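Local coordinates for protein clan CA, family C40, NlpC/P60 superfamily cysteine peptidase (PDB 6BIO) that probably cleaves peptide bonds of bacterial peptidoglycan as a cysteine peptidase of the NlpC/P60 family, and also carries a bacterial SH3 domain, at residues Ala93-Glu98 with Thr104-Val109; Ser97-Thr102 with Ile134-Glu139. All coordinates share one frame; numbering follows the deposited sequence.

Interaction 1. Residues Ala93-Glu98 with Thr104-Val109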
loop_
_atom_site.group_PDB
_atom_site.type_symbol
_atom_site.label_atom_id
_atom_site.label_comp_id
_atom_site.label_asym_id
_atom_site.label_seq_id
_atom_site.Cartn_x
_atom_site.Cartn_y
_atom_site.Cartn_z
ATOM N N ALA A 93 -12.065 -25.187 0.283
ATOM C CA ALA A 93 -10.838 -24.861 1.009
ATOM C C ALA A 93 -11.101 -25.076 2.495
ATOM O O ALA A 93 -12.248 -25.223 2.937
ATOM C CB ALA A 93 -10.443 -23.408 0.790
ATOM N N ASN A 94 -10.025 -25.127 3.276
ATOM C CA ASN A 94 -10.114 -25.090 4.728
ATOM C C ASN A 94 -9.826 -23.684 5.243
ATOM O O ASN A 94 -8.948 -22.977 4.731
ATOM C CB ASN A 94 -9.081 -26.024 5.350
ATOM C CG ASN A 94 -9.441 -27.477 5.182
ATOM O OD1 ASN A 94 -10.611 -27.870 5.244
ATOM N ND2 ASN A 94 -8.429 -28.296 4.954
ATOM N N ILE A 95 -10.540 -23.296 6.281
ATOM C CA ILE A 95 -10.121 -22.200 7.145
ATOM C C ILE A 95 -9.128 -22.782 8.152
ATOM O O ILE A 95 -9.467 -23.724 8.880
ATOM C CB ILE A 95 -11.328 -21.543 7.854
ATOM C CG1 ILE A 95 -12.232 -20.857 6.853
ATOM C CG2 ILE A 95 -10.811 -20.533 8.908
ATOM C CD1 ILE A 95 -13.540 -20.396 7.432
ATOM N N TYR A 96 -7.913 -22.227 8.192
ATOM C CA TYR A 96 -6.849 -22.692 9.078
ATOM C C TYR A 96 -6.657 -21.736 10.250
ATOM O O TYR A 96 -7.005 -20.552 10.186
ATOM C CB TYR A 96 -5.534 -22.826 8.301
ATOM C CG TYR A 96 -5.540 -23.943 7.314
ATOM C CD1 TYR A 96 -5.490 -25.254 7.744
ATOM C CD2 TYR A 96 -5.646 -23.687 5.974
ATOM C CE1 TYR A 96 -5.488 -26.277 6.858
ATOM C CE2 TYR A 96 -5.612 -24.692 5.050
ATOM C CZ TYR A 96 -5.566 -26.007 5.504
ATOM O OH TYR A 96 -5.531 -27.072 4.627
ATOM N N SER A 97 -6.034 -22.234 11.312
ATOM C CA SER A 97 -5.807 -21.456 12.520
ATOM C C SER A 97 -4.799 -20.322 12.311
ATOM O O SER A 97 -4.807 -19.372 13.091
ATOM C CB SER A 97 -5.320 -22.335 13.669
ATOM O OG SER A 97 -4.116 -22.969 13.299
ATOM N N GLU A 98 -3.936 -20.440 11.311
ATOM C CA GLU A 98 -2.878 -19.478 11.040
ATOM C C GLU A 98 -2.522 -19.561 9.561
ATOM O O GLU A 98 -2.784 -20.580 8.901
ATOM C CB GLU A 98 -1.632 -19.737 11.894
ATOM C CG GLU A 98 -1.031 -21.132 11.676
ATOM C CD GLU A 98 0.197 -21.382 12.520
ATOM O OE1 GLU A 98 0.191 -21.075 13.732
ATOM O OE2 GLU A 98 1.182 -21.893 11.981
ATOM N N THR A 104 -4.046 -25.801 12.228
ATOM C CA THR A 104 -5.160 -26.729 12.410
ATOM C C THR A 104 -6.352 -26.232 11.590
ATOM O O THR A 104 -6.428 -25.048 11.176
ATOM C CB THR A 104 -5.508 -26.907 13.891
ATOM O OG1 THR A 104 -5.767 -25.630 14.494
ATOM C CG2 THR A 104 -4.353 -27.636 14.648
ATOM N N ILE A 105 -7.304 -27.126 11.368
ATOM C CA ILE A 105 -8.493 -26.825 10.596
ATOM C C ILE A 105 -9.552 -26.247 11.524
ATOM O O ILE A 105 -10.026 -26.908 12.458
ATOM C CB ILE A 105 -9.011 -28.061 9.855
ATOM C CG1 ILE A 105 -8.003 -28.535 8.817
ATOM C CG2 ILE A 105 -10.319 -27.721 9.132
ATOM C CD1 ILE A 105 -8.350 -29.865 8.240
ATOM N N VAL A 106 -9.984 -25.030 11.232
ATOM C CA VAL A 106 -11.080 -24.422 11.962
ATOM C C VAL A 106 -12.395 -24.899 11.385
ATOM O O VAL A 106 -13.310 -25.315 12.115
ATOM C CB VAL A 106 -10.970 -22.879 11.916
ATOM C CG1 VAL A 106 -12.171 -22.239 12.613
ATOM C CG2 VAL A 106 -9.672 -22.436 12.522
ATOM N N ARG A 107 -12.501 -24.863 10.057
ATOM C CA ARG A 107 -13.736 -25.224 9.378
ATOM C C ARG A 107 -13.487 -25.445 7.890
ATOM O O ARG A 107 -12.813 -24.635 7.244
ATOM C CB ARG A 107 -14.735 -24.073 9.580
ATOM C CG ARG A 107 -16.089 -24.180 8.935
ATOM C CD ARG A 107 -16.862 -25.343 9.503
ATOM N NE ARG A 107 -18.337 -25.240 9.369
ATOM C CZ ARG A 107 -19.049 -25.633 8.306
ATOM N NH1 ARG A 107 -18.443 -26.083 7.191
ATOM N NH2 ARG A 107 -20.376 -25.523 8.352
ATOM N N TYR A 108 -14.064 -26.517 7.353
ATOM C CA TYR A 108 -14.123 -26.731 5.921
ATOM C C TYR A 108 -15.124 -25.752 5.309
ATOM O O TYR A 108 -16.190 -25.491 5.868
ATOM C CB TYR A 108 -14.595 -28.163 5.659
ATOM C CG TYR A 108 -14.903 -28.423 4.227
ATOM C CD1 TYR A 108 -13.863 -28.565 3.286
ATOM C CD2 TYR A 108 -16.227 -28.491 3.790
ATOM C CE1 TYR A 108 -14.157 -28.798 1.959
ATOM C CE2 TYR A 108 -16.525 -28.744 2.463
ATOM C CZ TYR A 108 -15.502 -28.899 1.562
ATOM O OH TYR A 108 -15.861 -29.104 0.253
ATOM N N VAL A 109 -14.757 -25.185 4.168
ATOM C CA VAL A 109 -15.613 -24.242 3.463
ATOM C C VAL A 109 -15.896 -24.745 2.062
ATOM O O VAL A 109 -14.959 -24.842 1.244
ATOM C CB VAL A 109 -14.953 -22.850 3.381
ATOM C CG1 VAL A 109 -15.906 -21.897 2.743
ATOM C CG2 VAL A 109 -14.566 -22.355 4.735
#
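Ala93 and Val109 pair through both of their backbone N-H groups, and the two strands run on antiparallel from there, their axes at 147° and 4.6 Å apart at closest approach. Ile95 N donates to Arg107 O at 2.8 Å. Ile95 O then receives two donors, Val106 N at 2.7 Å and Arg107 N in a longer, weak bond, which makes a classic beta bulge and moves the register on by one residue. Together the strands form a two-stranded hairpin of the bacterial SH3 domain. On the face shared by Ala93, Ile95, Arg107 and Val109, Ile95 packs tightly, its CD1 3.5 Å from Val109 CG2. Its other branch, CG2, meets CB of Val106 at the bulge. The neighbouring Tyr130 also packs on Ile95 and Val109. On the other face the Asn94 amide lies against the aliphatic chain of Ile105, with ND2 3.6 Å from CD1. That amide is held by a nearly straight in-plane bond from Asn94 ND2 to Tyr96 OH, while Asn94 OD1 sits at the edge of the Tyr108 ring. With OG turned between backbone N and carbonyl carbon (chi1 59°), Ser97 accepts from Thr104 N at 3.0 Å, and its own N donates to Thr104 O.

Interaction 2. Residues Ser97-Thr102 with Ile134-Glu139; sequences SEPSRT and IGYILE
Pro99 lies on the aromatic ring of Tyr136, where the loop between the hairpin strands of the bacterial SH3 domain folds against strand 133-138. The main interaction is CH-pi: Pro99 CD stands 3.5 Å from the centroid of the Tyr136 ring, only 4° off the ring normal. Pro99 CB and CG reach the CD2 and CE2 side of the same ring. The CB of Tyr136 already points toward the loop, and with CG anti to the carbonyl carbon (chi1 -66°) one ring face lies against Pro99.

Other van der Waals contacts follow the CD1 side of the ring. Glu98 CA approaches Tyr136 CD1 at 3.6 Å, and Ser97 O lies at the ring edge, near its plane. Tyr15, from another loop, touches both Pro99 and Tyr136.

Polar bonds shape the loop. Pro99 is the centre of an inverse gamma turn, with a weak bond from Ser100 N to Glu98 O. Beyond it comes an ST turn, in which Thr102 N donates to Ser100 OG at 3.0 Å. The hydroxyl of Ser100 in turn donates to Glu98 OE2 at 2.7 Å, on the lone pair facing away from the other carboxylate oxygen.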
loop_
_atom_site.group_PDB
_atom_site.type_symbol
_atom_site.label_atom_id
_atom_site.label_comp_id
_atom_site.label_asym_id
_atom_site.label_seq_id
_atom_site.Cartn_x
_atom_site.Cartn_y
_atom_site.Cartn_z
ATOM N N SER A 97 -6.034 -22.234 11.312
ATOM C CA SER A 97 -5.807 -21.456 12.520
ATOM C C SER A 97 -4.799 -20.322 12.311
ATOM O O SER A 97 -4.807 -19.372 13.091
ATOM C CB SER A 97 -5.320 -22.335 13.669
ATOM O OG SER A 97 -4.116 -22.969 13.299
ATOM N N GLU A 98 -3.936 -20.440 11.311
ATOM C CA GLU A 98 -2.878 -19.478 11.040
ATOM C C GLU A 98 -2.522 -19.561 9.561
ATOM O O GLU A 98 -2.784 -20.580 8.901
ATOM C CB GLU A 98 -1.632 -19.737 11.894
ATOM C CG GLU A 98 -1.031 -21.132 11.676
ATOM C CD GLU A 98 0.197 -21.382 12.520
ATOM O OE1 GLU A 98 0.191 -21.075 13.732
ATOM O OE2 GLU A 98 1.182 -21.893 11.981
ATOM N N PRO A 99 -1.866 -18.528 9.020
ATOM C CA PRO A 99 -1.489 -18.534 7.608
ATOM C C PRO A 99 -0.136 -19.198 7.422
ATOM O O PRO A 99 0.894 -18.538 7.257
ATOM C CB PRO A 99 -1.458 -17.048 7.256
ATOM C CG PRO A 99 -1.071 -16.358 8.508
ATOM C CD PRO A 99 -1.727 -17.185 9.625
ATOM N N SER A 100 -0.145 -20.536 7.479
ATOM C CA SER A 100 1.050 -21.350 7.323
ATOM C C SER A 100 0.589 -22.669 6.730
ATOM O O SER A 100 -0.606 -22.879 6.503
ATOM C CB SER A 100 1.748 -21.632 8.651
ATOM O OG SER A 100 1.008 -22.619 9.348
ATOM N N ARG A 101 1.539 -23.574 6.490
ATOM C CA ARG A 101 1.196 -24.917 6.058
ATOM C C ARG A 101 1.093 -25.926 7.216
ATOM O O ARG A 101 1.050 -27.123 6.954
ATOM C CB ARG A 101 2.117 -25.405 4.939
ATOM C CG ARG A 101 3.584 -25.552 5.292
ATOM C CD ARG A 101 4.350 -26.183 4.154
ATOM N NE ARG A 101 5.801 -26.082 4.304
ATOM C CZ ARG A 101 6.573 -26.974 4.916
ATOM N NH1 ARG A 101 6.016 -28.065 5.465
ATOM N NH2 ARG A 101 7.894 -26.808 4.980
ATOM N N THR A 102 0.971 -25.474 8.459
ATOM C CA THR A 102 0.783 -26.402 9.573
ATOM C C THR A 102 -0.310 -25.939 10.542
ATOM O O THR A 102 -0.328 -26.378 11.701
ATOM C CB THR A 102 2.109 -26.666 10.357
ATOM O OG1 THR A 102 2.488 -25.486 11.069
ATOM C CG2 THR A 102 3.219 -27.062 9.457
ATOM N N ILE A 134 -13.737 -18.493 12.256
ATOM C CA ILE A 134 -12.779 -17.433 11.941
ATOM C C ILE A 134 -11.396 -18.029 11.700
ATOM O O ILE A 134 -10.917 -18.850 12.489
ATOM C CB ILE A 134 -12.749 -16.418 13.094
ATOM C CG1 ILE A 134 -14.120 -15.701 13.203
ATOM C CG2 ILE A 134 -11.647 -15.377 12.881
ATOM C CD1 ILE A 134 -14.350 -15.135 14.561
ATOM N N GLY A 135 -10.737 -17.588 10.640
ATOM C CA GLY A 135 -9.389 -18.045 10.402
ATOM C C GLY A 135 -8.949 -17.731 8.985
ATOM O O GLY A 135 -9.531 -16.869 8.312
ATOM N N TYR A 136 -7.909 -18.449 8.548
ATOM C CA TYR A 136 -7.173 -18.076 7.346
ATOM C C TYR A 136 -7.468 -19.019 6.185
ATOM O O TYR A 136 -7.368 -20.237 6.329
ATOM C CB TYR A 136 -5.666 -18.058 7.647
ATOM C CG TYR A 136 -5.308 -16.968 8.638
ATOM C CD1 TYR A 136 -5.404 -17.157 10.007
ATOM C CD2 TYR A 136 -4.949 -15.695 8.191
ATOM C CE1 TYR A 136 -5.123 -16.159 10.904
ATOM C CE2 TYR A 136 -4.654 -14.688 9.071
ATOM C CZ TYR A 136 -4.725 -14.904 10.420
ATOM O OH TYR A 136 -4.441 -13.882 11.269
ATOM N N ILE A 137 -7.787 -18.434 5.024
ATOM C CA ILE A 137 -8.098 -19.180 3.809
ATOM C C ILE A 137 -7.164 -18.747 2.691
ATOM O O ILE A 137 -6.843 -17.569 2.556
ATOM C CB ILE A 137 -9.592 -19.000 3.447
ATOM C CG1 ILE A 137 -10.008 -20.028 2.411
ATOM C CG2 ILE A 137 -9.935 -17.577 3.033
ATOM C CD1 ILE A 137 -11.503 -20.143 2.235
ATOM N N LEU A 138 -6.693 -19.713 1.921
ATOM C CA LEU A 138 -5.778 -19.409 0.832
ATOM C C LEU A 138 -6.392 -18.350 -0.076
ATOM O O LEU A 138 -7.592 -18.387 -0.420
ATOM C CB LEU A 138 -5.447 -20.665 0.038
ATOM C CG LEU A 138 -4.536 -21.708 0.716
ATOM C CD1 LEU A 138 -4.545 -23.018 -0.068
ATOM C CD2 LEU A 138 -3.094 -21.186 0.827
ATOM N N GLU A 139 -5.557 -17.395 -0.481
ATOM C CA GLU A 139 -6.152 -16.223 -1.089
ATOM C C GLU A 139 -6.805 -16.533 -2.442
ATOM O O GLU A 139 -7.836 -15.945 -2.779
ATOM C CB GLU A 139 -5.180 -15.023 -1.082
ATOM C CG GLU A 139 -4.095 -15.157 -1.967
ATOM C CD GLU A 139 -2.964 -14.107 -1.706
ATOM O OE1 GLU A 139 -3.007 -13.209 -0.814
ATOM O OE2 GLU A 139 -2.004 -14.239 -2.408
#

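How the interactions relate
The two contacts lie side by side within the bacterial SH3 domain, their centres about 6 Å apart, and share Ser97 and Glu98. Along the chain, strand 93-96 comes first, then the loop that packs on strand 133-138, then the returning strand 105-109; strand 133-138 follows later, as an outermost strand of the large antiparallel sheet. Interaction 1 closes the hairpin and interaction 2 sets its loop against that sheet edge. They also touch directly: Tyr96 N lies 2.8 Å from Tyr136 O, a probable hydrogen bond, and Ile95 CG2 packs on Gly135 CA. The small hairpin is thereby joined to the larger sheet by backbone and side chains.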